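Local coordinates for protein MgGH51 (PDB 6ZPV) that removes terminal alpha-L-arabinofuranosyl groups from glycosides by hydrolysis, as a fungal glycosidase of family GH51, at residues E429-S434 with A477-L482; F451-S456 with T586-P591; D494-D499 with T507-Q512; Q579-P584 with I597-S602. All coordinates share one frame; numbering follows the deposited sequence.

Contact 1 (E429-S434 with A477-L482); sequences EYAAIS and ASYAPL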
loop_
_atom_site.group_PDB
_atom_site.type_symbol
_atom_site.label_atom_id
_atom_site.label_comp_id
_atom_site.label_asym_id
_atom_site.label_seq_id
_atom_site.Cartn_x
_atom_site.Cartn_y
_atom_site.Cartn_z
ATOM N N GLU A 429 -8.038 8.252 5.840
ATOM C CA GLU A 429 -7.400 8.835 4.661
ATOM C C GLU A 429 -7.334 10.342 4.917
ATOM O O GLU A 429 -8.373 10.978 5.139
ATOM C CB GLU A 429 -8.245 8.631 3.379
ATOM C CG GLU A 429 -8.450 7.164 3.013
ATOM C CD GLU A 429 -9.345 6.886 1.829
ATOM O OE1 GLU A 429 -9.457 7.782 0.918
ATOM O OE2 GLU A 429 -9.980 5.809 1.807
ATOM N N TYR A 430 -6.164 10.899 4.715
ATOM C CA TYR A 430 -6.038 12.358 4.639
ATOM C C TYR A 430 -4.813 12.698 3.824
ATOM O O TYR A 430 -3.822 11.977 3.836
ATOM C CB TYR A 430 -6.009 13.053 6.023
ATOM C CG TYR A 430 -4.826 12.735 6.908
ATOM C CD1 TYR A 430 -4.707 11.538 7.583
ATOM C CD2 TYR A 430 -3.795 13.665 7.044
ATOM C CE1 TYR A 430 -3.612 11.264 8.383
ATOM C CE2 TYR A 430 -2.699 13.392 7.825
ATOM C CZ TYR A 430 -2.589 12.204 8.515
ATOM O OH TYR A 430 -1.517 11.966 9.311
ATOM N N ALA A 431 -4.870 13.876 3.182
ATOM C CA ALA A 431 -3.723 14.451 2.498
ATOM C C ALA A 431 -4.081 15.854 2.027
ATOM O O ALA A 431 -5.240 16.127 1.638
ATOM C CB ALA A 431 -3.327 13.663 1.243
ATOM N N ALA A 432 -3.078 16.729 2.021
ATOM C CA ALA A 432 -3.185 18.041 1.337
ATOM C C ALA A 432 -2.817 17.835 -0.124
ATOM O O ALA A 432 -1.672 17.540 -0.428
ATOM C CB ALA A 432 -2.295 19.050 2.040
ATOM N N ILE A 433 -3.799 17.971 -1.019
ATOM C CA ILE A 433 -3.653 17.485 -2.409
ATOM C C ILE A 433 -3.512 18.591 -3.445
ATOM O O ILE A 433 -3.142 18.256 -4.571
ATOM C CB ILE A 433 -4.775 16.523 -2.804
ATOM C CG1 ILE A 433 -6.120 17.208 -2.970
ATOM C CG2 ILE A 433 -4.828 15.363 -1.803
ATOM C CD1 ILE A 433 -7.152 16.314 -3.648
ATOM N N SER A 434 -3.881 19.835 -3.128
ATOM C CA SER A 434 -4.004 20.893 -4.115
ATOM C C SER A 434 -4.011 22.213 -3.378
ATOM O O SER A 434 -4.455 22.260 -2.219
ATOM C CB SER A 434 -5.331 20.745 -4.865
ATOM O OG SER A 434 -5.558 21.832 -5.741
ATOM N N ALA A 477 -4.596 7.092 12.418
ATOM C CA ALA A 477 -4.559 8.085 11.338
ATOM C C ALA A 477 -3.579 7.618 10.280
ATOM O O ALA A 477 -2.446 7.243 10.608
ATOM C CB ALA A 477 -4.173 9.416 11.889
ATOM N N SER A 478 -3.985 7.728 9.003
ATOM C CA SER A 478 -3.138 7.339 7.873
ATOM C C SER A 478 -3.328 8.281 6.691
ATOM O O SER A 478 -4.462 8.567 6.255
ATOM C CB SER A 478 -3.441 5.881 7.453
ATOM O OG SER A 478 -4.823 5.569 7.439
ATOM N N TYR A 479 -2.200 8.709 6.131
ATOM C CA TYR A 479 -2.159 9.451 4.853
ATOM C C TYR A 479 -2.656 8.553 3.711
ATOM O O TYR A 479 -2.467 7.328 3.768
ATOM C CB TYR A 479 -0.701 9.878 4.587
ATOM C CG TYR A 479 -0.444 10.774 3.396
ATOM C CD1 TYR A 479 -0.381 10.308 2.105
ATOM C CD2 TYR A 479 -0.241 12.137 3.602
ATOM C CE1 TYR A 479 -0.120 11.127 1.016
ATOM C CE2 TYR A 479 0.052 12.956 2.522
ATOM C CZ TYR A 479 0.119 12.473 1.229
ATOM O OH TYR A 479 0.390 13.264 0.125
ATOM N N ALA A 480 -3.207 9.146 2.664
ATOM C CA ALA A 480 -3.513 8.328 1.480
ATOM C C ALA A 480 -3.404 9.122 0.212
ATOM O O ALA A 480 -3.732 10.330 0.224
ATOM C CB ALA A 480 -4.884 7.712 1.586
ATOM N N PRO A 481 -3.067 8.484 -0.929
ATOM C CA PRO A 481 -2.549 7.124 -1.019
ATOM C C PRO A 481 -1.103 7.014 -0.507
ATOM O O PRO A 481 -0.324 7.977 -0.470
ATOM C CB PRO A 481 -2.568 6.806 -2.542
ATOM C CG PRO A 481 -3.512 7.821 -3.097
ATOM C CD PRO A 481 -3.333 9.067 -2.243
ATOM N N LEU A 482 -0.728 5.763 -0.188
ATOM C CA LEU A 482 0.597 5.403 0.308
ATOM C C LEU A 482 1.637 5.402 -0.795
ATOM O O LEU A 482 2.760 5.871 -0.536
ATOM C CB LEU A 482 0.472 4.048 0.964
ATOM C CG LEU A 482 1.723 3.506 1.656
ATOM C CD1 LEU A 482 2.196 4.414 2.769
ATOM C CD2 LEU A 482 1.466 2.114 2.166
HETATM O O HOH W 1 -0.857 9.543 10.226
HETATM O O HOH W 2 0.658 16.144 0.503
#
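Backbone groups of Y430, S478 and A480 make the polar link between 429-434 and 477-482. A480 N donates to Y430 O at 3.1 Å, with the nitrogen 43° out of the carbonyl plane. Y479 CA approaches the same oxygen, Y430 O, at 3.2 Å as a CA-H...O contact. Y430 N reaches S478 O at 3.3 Å, but this bond is bent and weak. The strand axes are 44° apart.

Apolar contacts surround these bonds. With CG of Y479 opposite its own backbone N (chi1 -174°), the ring extends across A431. The CB of A431 sits over a face of that ring, 3.9 Å from the centroid, a CH-pi contact. The Y430 ring has Y479 CA over one face, and its CE1 meets A477 CB at 4.0 Å. The CB and CG of E429 lean on A480 CB. Its OE2 makes a salt bridge to R226; OE1 hydrogen-bonds to Y402 OH and to a glycerol, probably from the crystallisation liquor.

Y479 OH donates to a water at 2.9 Å that donates to A432 O. Y430 OH meets Q512 NE2 and, at 2.7 Å, a second water, which donates weakly to A477 O.

Strands 424-432 and 474-479 are the barrel's seventh and eighth. S478 and A480 touch M21 on the first, 20-21, near the closure. One sound direct bond, A480 N to Y430 O, the CH-pi contact and the Y479 water bridge join these buried segments.

Contact 2 (F451-S456 with T586-P591); sequences FPTVQS and TASNTP. With NAG (2-acetamido-2-deoxy-beta-D-glucopyranose), chain C.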
loop_
_atom_site.group_PDB
_atom_site.type_symbol
_atom_site.label_atom_id
_atom_site.label_comp_id
_atom_site.label_asym_id
_atom_site.label_seq_id
_atom_site.Cartn_x
_atom_site.Cartn_y
_atom_site.Cartn_z
ATOM N N PHE A 451 3.469 15.913 -6.493
ATOM C CA PHE A 451 4.149 15.256 -5.377
ATOM C C PHE A 451 3.891 16.116 -4.148
ATOM O O PHE A 451 3.668 17.321 -4.265
ATOM C CB PHE A 451 5.669 15.174 -5.642
ATOM C CG PHE A 451 6.054 14.285 -6.790
ATOM C CD1 PHE A 451 6.087 12.910 -6.623
ATOM C CD2 PHE A 451 6.354 14.814 -8.033
ATOM C CE1 PHE A 451 6.375 12.054 -7.672
ATOM C CE2 PHE A 451 6.655 13.985 -9.105
ATOM C CZ PHE A 451 6.710 12.598 -8.890
ATOM N N PRO A 452 3.962 15.529 -2.952
ATOM C CA PRO A 452 3.870 16.341 -1.746
ATOM C C PRO A 452 4.941 17.447 -1.792
ATOM O O PRO A 452 6.028 17.259 -2.360
ATOM C CB PRO A 452 4.136 15.342 -0.619
ATOM C CG PRO A 452 3.703 13.996 -1.204
ATOM C CD PRO A 452 4.156 14.098 -2.667
ATOM N N THR A 453 4.650 18.562 -1.161
ATOM C CA THR A 453 5.553 19.708 -1.066
ATOM C C THR A 453 5.874 19.976 0.408
ATOM O O THR A 453 5.312 19.394 1.341
ATOM C CB THR A 453 4.930 20.953 -1.730
ATOM O OG1 THR A 453 3.736 21.239 -0.988
ATOM C CG2 THR A 453 4.634 20.741 -3.211
ATOM N N VAL A 454 6.802 20.891 0.628
ATOM C CA VAL A 454 7.068 21.339 2.017
ATOM C C VAL A 454 5.780 21.942 2.576
ATOM O O VAL A 454 5.394 21.698 3.728
ATOM C CB VAL A 454 8.265 22.255 2.111
ATOM C CG1 VAL A 454 8.530 22.651 3.551
ATOM C CG2 VAL A 454 9.523 21.610 1.538
ATOM N N GLN A 455 5.108 22.766 1.773
ATOM C CA GLN A 455 3.839 23.380 2.179
ATOM C C GLN A 455 2.829 22.307 2.612
ATOM O O GLN A 455 2.118 22.456 3.662
ATOM C CB GLN A 455 3.261 24.211 0.991
ATOM C CG GLN A 455 2.042 25.094 1.331
ATOM C CD GLN A 455 1.389 25.786 0.157
ATOM O OE1 GLN A 455 1.917 25.712 -0.963
ATOM N NE2 GLN A 455 0.292 26.471 0.407
ATOM N N SER A 456 2.652 21.274 1.793
ATOM C CA SER A 456 1.585 20.286 2.102
ATOM C C SER A 456 1.971 19.479 3.325
ATOM O O SER A 456 1.120 19.237 4.206
ATOM C CB SER A 456 1.288 19.416 0.887
ATOM O OG SER A 456 2.307 18.436 0.588
ATOM N N THR A 586 7.255 25.366 -2.040
ATOM C CA THR A 586 6.752 24.462 -3.084
ATOM C C THR A 586 7.772 23.373 -3.439
ATOM O O THR A 586 7.508 22.614 -4.399
ATOM C CB THR A 586 6.361 25.230 -4.336
ATOM O OG1 THR A 586 7.506 25.844 -4.933
ATOM C CG2 THR A 586 5.288 26.256 -4.073
ATOM N N ALA A 587 8.854 23.214 -2.686
ATOM C CA ALA A 587 9.821 22.174 -2.992
ATOM C C ALA A 587 9.227 20.783 -2.758
ATOM O O ALA A 587 8.478 20.575 -1.792
ATOM C CB ALA A 587 11.102 22.331 -2.185
ATOM N N SER A 588 9.649 19.844 -3.547
ATOM C CA SER A 588 9.221 18.430 -3.565
ATOM C C SER A 588 10.427 17.533 -3.833
ATOM O O SER A 588 11.394 17.951 -4.490
ATOM C CB SER A 588 8.217 18.127 -4.713
ATOM O OG SER A 588 6.909 18.625 -4.555
ATOM N N ASN A 589 10.335 16.285 -3.407
ATOM C CA ASN A 589 11.224 15.214 -3.884
ATOM C C ASN A 589 10.604 14.603 -5.131
ATOM O O ASN A 589 9.443 14.248 -5.163
ATOM C CB ASN A 589 11.460 14.187 -2.775
ATOM C CG ASN A 589 12.231 14.855 -1.638
ATOM O OD1 ASN A 589 13.123 15.676 -1.918
ATOM N ND2 ASN A 589 11.901 14.485 -0.395
ATOM N N THR A 590 11.408 14.516 -6.194
ATOM C CA THR A 590 10.924 14.038 -7.508
ATOM C C THR A 590 11.877 13.021 -8.054
ATOM O O THR A 590 12.964 12.803 -7.539
ATOM C CB THR A 590 10.885 15.214 -8.500
ATOM O OG1 THR A 590 12.235 15.614 -8.733
ATOM C CG2 THR A 590 10.076 16.373 -7.999
ATOM N N PRO A 591 11.501 12.310 -9.148
ATOM C CA PRO A 591 12.429 11.323 -9.699
ATOM C C PRO A 591 13.766 11.962 -10.117
ATOM O O PRO A 591 14.811 11.318 -9.904
ATOM C CB PRO A 591 11.656 10.794 -10.937
ATOM C CG PRO A 591 10.230 10.882 -10.472
ATOM C CD PRO A 591 10.142 12.187 -9.729
HETATM C C1 NAG C . 12.351 10.495 -17.069
HETATM C C2 NAG C . 13.732 11.013 -16.677
HETATM C C3 NAG C . 14.019 12.464 -17.179
HETATM C C4 NAG C . 13.767 12.554 -18.681
HETATM C C5 NAG C . 12.362 11.944 -18.945
HETATM C C6 NAG C . 11.917 11.951 -20.387
HETATM C C7 NAG C . 14.615 10.126 -14.614
HETATM C C8 NAG C . 14.702 10.364 -13.107
HETATM N N2 NAG C . 13.893 10.991 -15.307
HETATM O O3 NAG C . 15.339 12.934 -16.864
HETATM O O4 NAG C . 13.932 13.948 -19.136
HETATM O O5 NAG C . 12.196 10.555 -18.432
HETATM O O6 NAG C . 12.636 10.897 -21.066
HETATM O O7 NAG C . 15.241 9.226 -15.190
HETATM O O HOH W 3 7.958 15.411 -1.820
#
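T586 O lies 3.6 Å from T453 CG2. A587 makes the direct backbone-to-backbone hydrogen bond between the segments. Its O accepts from V454 N at 3.0 Å, and the nitrogen lies almost in line with the carbonyl bond (C=O...N 164°). The methyl of A587 also touches V454 CG2. S588 OG donates to P452 O at 2.7 Å, but S588 has a second conformer, so this bond need not hold in every molecule. N589 N reaches P452 O through a water, to which it donates.

The carbonyl of N589 covers one face of the F451 ring, with N589 O 3.8 Å from F451 CG. F451 CG is turned away from its own carbonyl carbon (chi1 -66°), which sends the ring along 589-591. The T590 side chain runs across that of F451, with CG2 nearest CD2, and P591 CD comes to 3.6 Å from F451 CZ. With the ring cut back to an alanine here, T590 CG2 and P591 CD would probably lose their apolar partner. P591 belongs to a glycan pocket with E592; P591 O lies 3.3 Å from C8, the acetyl methyl of a bound N-acetylglucosamine.

T453 is the N-cap of helix 454-469 and forms a capping box with S456: S456 N donates to T453 OG1, and T453 N to S456 OG. Loop 586-591 meets this helix start through V454 N. P452 packs on helix 507-517, and N589 and P591 touch strand 503-505.

Contact 3 (D494-D499 with T507-Q512); sequences DLVSYD and TSFFAQ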
loop_
_atom_site.group_PDB
_atom_site.type_symbol
_atom_site.label_atom_id
_atom_site.label_comp_id
_atom_site.label_asym_id
_atom_site.label_seq_id
_atom_site.Cartn_x
_atom_site.Cartn_y
_atom_site.Cartn_z
ATOM N N ASP A 494 1.103 11.369 -3.535
ATOM C CA ASP A 494 1.250 10.077 -2.856
ATOM C C ASP A 494 2.419 10.083 -1.883
ATOM O O ASP A 494 3.387 10.829 -2.108
ATOM C CB ASP A 494 1.401 8.988 -3.922
ATOM C CG ASP A 494 0.273 9.017 -4.910
ATOM O OD1 ASP A 494 -0.847 8.654 -4.564
ATOM O OD2 ASP A 494 0.547 9.513 -6.098
ATOM N N LEU A 495 2.359 9.244 -0.854
ATOM C CA LEU A 495 3.380 9.324 0.195
ATOM C C LEU A 495 4.789 8.873 -0.243
ATOM O O LEU A 495 5.772 9.517 0.137
ATOM C CB LEU A 495 2.927 8.527 1.445
ATOM C CG LEU A 495 3.632 8.942 2.716
ATOM C CD1 LEU A 495 3.173 10.316 3.178
ATOM C CD2 LEU A 495 3.380 7.935 3.827
ATOM N N VAL A 496 4.841 7.776 -0.964
ATOM C CA VAL A 496 6.104 7.178 -1.421
ATOM C C VAL A 496 5.958 6.847 -2.889
ATOM O O VAL A 496 4.984 6.193 -3.272
ATOM C CB VAL A 496 6.412 5.928 -0.579
ATOM C CG1 VAL A 496 7.664 5.201 -1.108
ATOM C CG2 VAL A 496 6.586 6.280 0.893
ATOM N N SER A 497 6.940 7.265 -3.705
ATOM C CA SER A 497 6.897 7.015 -5.139
ATOM C C SER A 497 8.057 6.131 -5.543
ATOM O O SER A 497 9.019 6.002 -4.789
ATOM C CB SER A 497 6.886 8.344 -5.907
ATOM O OG SER A 497 5.837 9.188 -5.453
ATOM N N TYR A 498 7.988 5.544 -6.729
ATOM C CA TYR A 498 9.084 4.672 -7.188
ATOM C C TYR A 498 8.933 4.447 -8.672
ATOM O O TYR A 498 7.866 4.632 -9.264
ATOM C CB TYR A 498 9.067 3.307 -6.452
ATOM C CG TYR A 498 7.692 2.680 -6.435
ATOM C CD1 TYR A 498 7.234 1.869 -7.458
ATOM C CD2 TYR A 498 6.790 3.009 -5.435
ATOM C CE1 TYR A 498 5.937 1.381 -7.469
ATOM C CE2 TYR A 498 5.486 2.567 -5.480
ATOM C CZ TYR A 498 5.048 1.757 -6.482
ATOM O OH TYR A 498 3.734 1.359 -6.481
ATOM N N ASP A 499 10.036 4.026 -9.277
ATOM C CA ASP A 499 9.985 3.394 -10.605
ATOM C C ASP A 499 10.471 1.942 -10.444
ATOM O O ASP A 499 10.476 1.405 -9.325
ATOM C CB ASP A 499 10.807 4.199 -11.628
ATOM C CG ASP A 499 12.282 4.184 -11.406
ATOM O OD1 ASP A 499 12.788 3.547 -10.458
ATOM O OD2 ASP A 499 12.952 4.813 -12.239
ATOM N N THR A 507 8.245 14.654 1.028
ATOM C CA THR A 507 8.166 15.535 2.210
ATOM C C THR A 507 7.136 15.027 3.245
ATOM O O THR A 507 7.433 14.963 4.433
ATOM C CB THR A 507 7.822 16.965 1.759
ATOM O OG1 THR A 507 6.600 16.886 1.010
ATOM C CG2 THR A 507 8.916 17.608 0.906
ATOM N N SER A 508 5.970 14.629 2.734
ATOM C CA SER A 508 4.931 14.105 3.608
ATOM C C SER A 508 5.341 12.793 4.283
ATOM O O SER A 508 4.956 12.587 5.431
ATOM C CB SER A 508 3.607 13.961 2.827
ATOM O OG SER A 508 3.104 15.239 2.498
ATOM N N PHE A 509 6.107 11.947 3.576
ATOM C CA PHE A 509 6.650 10.737 4.204
ATOM C C PHE A 509 7.485 11.118 5.409
ATOM O O PHE A 509 7.357 10.510 6.485
ATOM C CB PHE A 509 7.504 9.964 3.197
ATOM C CG PHE A 509 8.293 8.840 3.836
ATOM C CD1 PHE A 509 7.746 7.587 3.970
ATOM C CD2 PHE A 509 9.585 9.054 4.319
ATOM C CE1 PHE A 509 8.498 6.564 4.538
ATOM C CE2 PHE A 509 10.339 8.024 4.876
ATOM C CZ PHE A 509 9.756 6.784 4.985
ATOM N N PHE A 510 8.371 12.113 5.258
ATOM C CA PHE A 510 9.211 12.497 6.396
ATOM C C PHE A 510 8.376 13.080 7.529
ATOM O O PHE A 510 8.723 12.820 8.673
ATOM C CB PHE A 510 10.341 13.432 5.944
ATOM C CG PHE A 510 11.393 12.732 5.118
ATOM C CD1 PHE A 510 12.120 11.681 5.654
ATOM C CD2 PHE A 510 11.674 13.128 3.818
ATOM C CE1 PHE A 510 13.099 11.070 4.897
ATOM C CE2 PHE A 510 12.645 12.532 3.071
ATOM C CZ PHE A 510 13.328 11.485 3.609
ATOM N N ALA A 511 7.329 13.825 7.251
ATOM C CA ALA A 511 6.451 14.285 8.344
ATOM C C ALA A 511 5.804 13.095 9.050
ATOM O O ALA A 511 5.743 13.057 10.287
ATOM C CB ALA A 511 5.413 15.272 7.838
ATOM N N GLN A 512 5.304 12.141 8.288
ATOM C CA GLN A 512 4.702 10.944 8.887
ATOM C C GLN A 512 5.724 10.210 9.749
ATOM O O GLN A 512 5.381 9.790 10.881
ATOM C CB GLN A 512 4.135 9.992 7.823
ATOM C CG GLN A 512 2.953 10.511 7.012
ATOM C CD GLN A 512 1.722 10.628 7.841
ATOM O OE1 GLN A 512 1.337 9.654 8.539
ATOM N NE2 GLN A 512 1.064 11.794 7.753
#
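L495 and F509 meet because each swings its CG opposite the backbone N, with chi1 -159° for L495 and 170° for F509. The motif is a beta hairpin, strands 496-498 and 503-505, running straight into helix 507-517. The contact packs the start of the hairpin on the first turns of that helix.

The L495 side chain lies against the helix backbone. Its CD1 is 3.4 Å from F509 N and 3.7 Å from S508 CB. Its CG meets F509 CB at 4.0 Å. The methyl L495 CD1 also touches Q512 CG at 3.8 Å. Without the two methyls, as in an alanine, F509 N, S508 CB and Q512 CG would probably lose their apolar cover and a gap would open beside the helix.

The contact is buried and apolar. The hydroxyl of S508 is used by another residue, since S508 OG bonds to E460. Helix 211-219 touches both V496 and F509. S506, between the two segments, adds a polar tie, since its OG bonds to L495 O and F509 N. Further along, V496 CG2 comes to 3.5 Å from F509 CD1, obliquely to the ring.

Contact 4 (Q579-P584 with I597-S602); sequences QVLTGP and IVPKTS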
loop_
_atom_site.group_PDB
_atom_site.type_symbol
_atom_site.label_atom_id
_atom_site.label_comp_id
_atom_site.label_asym_id
_atom_site.label_seq_id
_atom_site.Cartn_x
_atom_site.Cartn_y
_atom_site.Cartn_z
ATOM N N GLN A 579 15.432 17.389 15.146
ATOM C CA GLN A 579 15.243 16.887 13.763
ATOM C C GLN A 579 14.367 17.899 13.062
ATOM O O GLN A 579 13.304 18.207 13.574
ATOM C CB GLN A 579 14.559 15.500 13.798
ATOM C CG GLN A 579 15.326 14.474 14.604
ATOM C CD GLN A 579 14.544 13.205 14.843
ATOM O OE1 GLN A 579 14.002 12.937 15.995
ATOM N NE2 GLN A 579 14.508 12.427 13.843
ATOM N N VAL A 580 14.807 18.375 11.893
ATOM C CA VAL A 580 14.089 19.458 11.178
ATOM C C VAL A 580 13.916 19.074 9.714
ATOM O O VAL A 580 14.911 18.739 9.046
ATOM C CB VAL A 580 14.895 20.778 11.210
ATOM C CG1 VAL A 580 14.156 21.934 10.569
ATOM C CG2 VAL A 580 15.316 21.164 12.593
ATOM N N LEU A 581 12.705 19.189 9.235
ATOM C CA LEU A 581 12.327 19.071 7.829
ATOM C C LEU A 581 11.852 20.448 7.344
ATOM O O LEU A 581 10.844 20.953 7.886
ATOM C CB LEU A 581 11.217 18.043 7.690
ATOM C CG LEU A 581 10.723 17.785 6.265
ATOM C CD1 LEU A 581 11.720 16.921 5.500
ATOM C CD2 LEU A 581 9.356 17.087 6.337
ATOM N N THR A 582 12.539 21.038 6.402
ATOM C CA THR A 582 12.164 22.382 5.926
ATOM C C THR A 582 12.745 22.590 4.526
ATOM O O THR A 582 13.437 21.706 4.006
ATOM C CB THR A 582 12.607 23.482 6.901
ATOM O OG1 THR A 582 12.034 24.738 6.553
ATOM C CG2 THR A 582 14.086 23.658 6.976
ATOM N N GLY A 583 12.374 23.653 3.892
ATOM C CA GLY A 583 12.851 24.031 2.574
ATOM C C GLY A 583 11.872 25.020 1.968
ATOM O O GLY A 583 10.923 25.463 2.620
ATOM N N PRO A 584 12.066 25.345 0.679
ATOM C CA PRO A 584 11.142 26.247 0.007
ATOM C C PRO A 584 9.732 25.683 0.061
ATOM O O PRO A 584 9.523 24.472 -0.098
ATOM C CB PRO A 584 11.705 26.298 -1.443
ATOM C CG PRO A 584 13.175 25.957 -1.296
ATOM C CD PRO A 584 13.206 24.933 -0.159
ATOM N N ILE A 597 14.741 17.421 -0.447
ATOM C CA ILE A 597 14.253 17.789 0.905
ATOM C C ILE A 597 14.332 16.587 1.822
ATOM O O ILE A 597 13.515 15.655 1.668
ATOM C CB ILE A 597 12.831 18.351 0.876
ATOM C CG1 ILE A 597 12.633 19.513 -0.101
ATOM C CG2 ILE A 597 12.374 18.729 2.266
ATOM C CD1 ILE A 597 13.432 20.725 0.208
ATOM N N VAL A 598 15.306 16.597 2.734
ATOM C CA VAL A 598 15.491 15.523 3.717
ATOM C C VAL A 598 15.701 16.136 5.084
ATOM O O VAL A 598 16.173 17.267 5.222
ATOM C CB VAL A 598 16.646 14.612 3.303
ATOM C CG1 VAL A 598 16.355 13.960 1.945
ATOM C CG2 VAL A 598 17.960 15.362 3.330
ATOM N N PRO A 599 15.332 15.413 6.143
ATOM C CA PRO A 599 15.470 15.966 7.482
ATOM C C PRO A 599 16.953 16.095 7.869
ATOM O O PRO A 599 17.792 15.304 7.410
ATOM C CB PRO A 599 14.736 14.962 8.371
ATOM C CG PRO A 599 14.288 13.912 7.590
ATOM C CD PRO A 599 14.646 14.124 6.131
ATOM N N LYS A 600 17.234 17.014 8.759
ATOM C CA LYS A 600 18.552 17.206 9.365
ATOM C C LYS A 600 18.435 16.990 10.854
ATOM O O LYS A 600 17.531 17.526 11.503
ATOM C CB LYS A 600 19.072 18.613 9.046
ATOM C CG LYS A 600 19.058 18.971 7.547
ATOM C CD LYS A 600 19.673 18.082 6.490
ATOM C CE LYS A 600 19.497 18.547 5.043
ATOM N NZ LYS A 600 20.574 17.927 4.213
ATOM N N THR A 601 19.362 16.214 11.402
ATOM C CA THR A 601 19.426 15.872 12.817
ATOM C C THR A 601 20.663 16.506 13.483
ATOM O O THR A 601 21.747 16.518 12.872
ATOM C CB THR A 601 19.379 14.367 13.083
ATOM O OG1 THR A 601 18.201 13.798 12.465
ATOM C CG2 THR A 601 19.451 14.008 14.549
ATOM N N SER A 602 20.467 17.014 14.676
ATOM C CA SER A 602 21.536 17.646 15.465
ATOM C C SER A 602 21.267 17.452 16.942
ATOM O O SER A 602 20.188 16.999 17.326
ATOM C CB SER A 602 21.648 19.115 15.089
ATOM O OG SER A 602 20.445 19.810 15.380
HETATM O O HOH W 4 15.129 19.711 5.845
#
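V580 O is approached twice from the facing segment. K600 N donates to it at 2.9 Å (N-H...O 163°), and P599 CA lies 3.2 Å from V580 O as a CA-H...O contact. The return bond runs from V580 N to K600 O, also at 2.9 Å. V580 and K600 therefore form an antiparallel hydrogen-bonded pair, and Q579 and T601 the non-hydrogen-bonded pair beside it. The side chains of Q579 and T601 run alongside each other on one face of the sheet, with Q579 CG 3.6 Å from T601 OG1.

Past P599 the direct bonding gives way to a water. T582 N donates to it at 3.0 Å, and it donates to V598 O at 2.7 Å. T582 OG1 turns to F617 O instead.

The apolar part gathers on I597. CG of L581 is opposite its backbone N (chi1 -179°), and CD1 reaches I597 CG2 at 3.8 Å, the L581 chain lying nearly perpendicular to that of I597. L581 CD1 also touches the P599 ring at CD. At the other end of I597, CD1 meets G583 CA and P584 CD. F510 of helix 507-517 packs on both L581 and P599.

Strand 600-605 is outermost here, and 575-582 joins it to 618-625. Such an antiparallel edge pair fits the C-terminal beta-sandwich domain that follows the catalytic barrel in GH51 enzymes.

Overall arrangement
Contacts 1 and 3 are buried, contact 2 is partly buried and contact 4 lies at the surface. Contact 1 joins two barrel strands, and contact 4 two strands of the antiparallel sheet. Contacts 2 and 3 lie between them. Contact 3 is purely apolar across its segments, whereas the others mix backbone bonds with packing and each include a water bridge. The carbonyls of P481 and L482 probably accept from L495 N and V496 N, and N589 OD1 probably accepts from I597 N. Helix 507-517, part of contact 3, reaches all four contacts: Q512 bonds to Y430 of contact 1, S508 packs on P452 of contact 2, and F510 on contact 4. Contacts 1 and 4 do not touch.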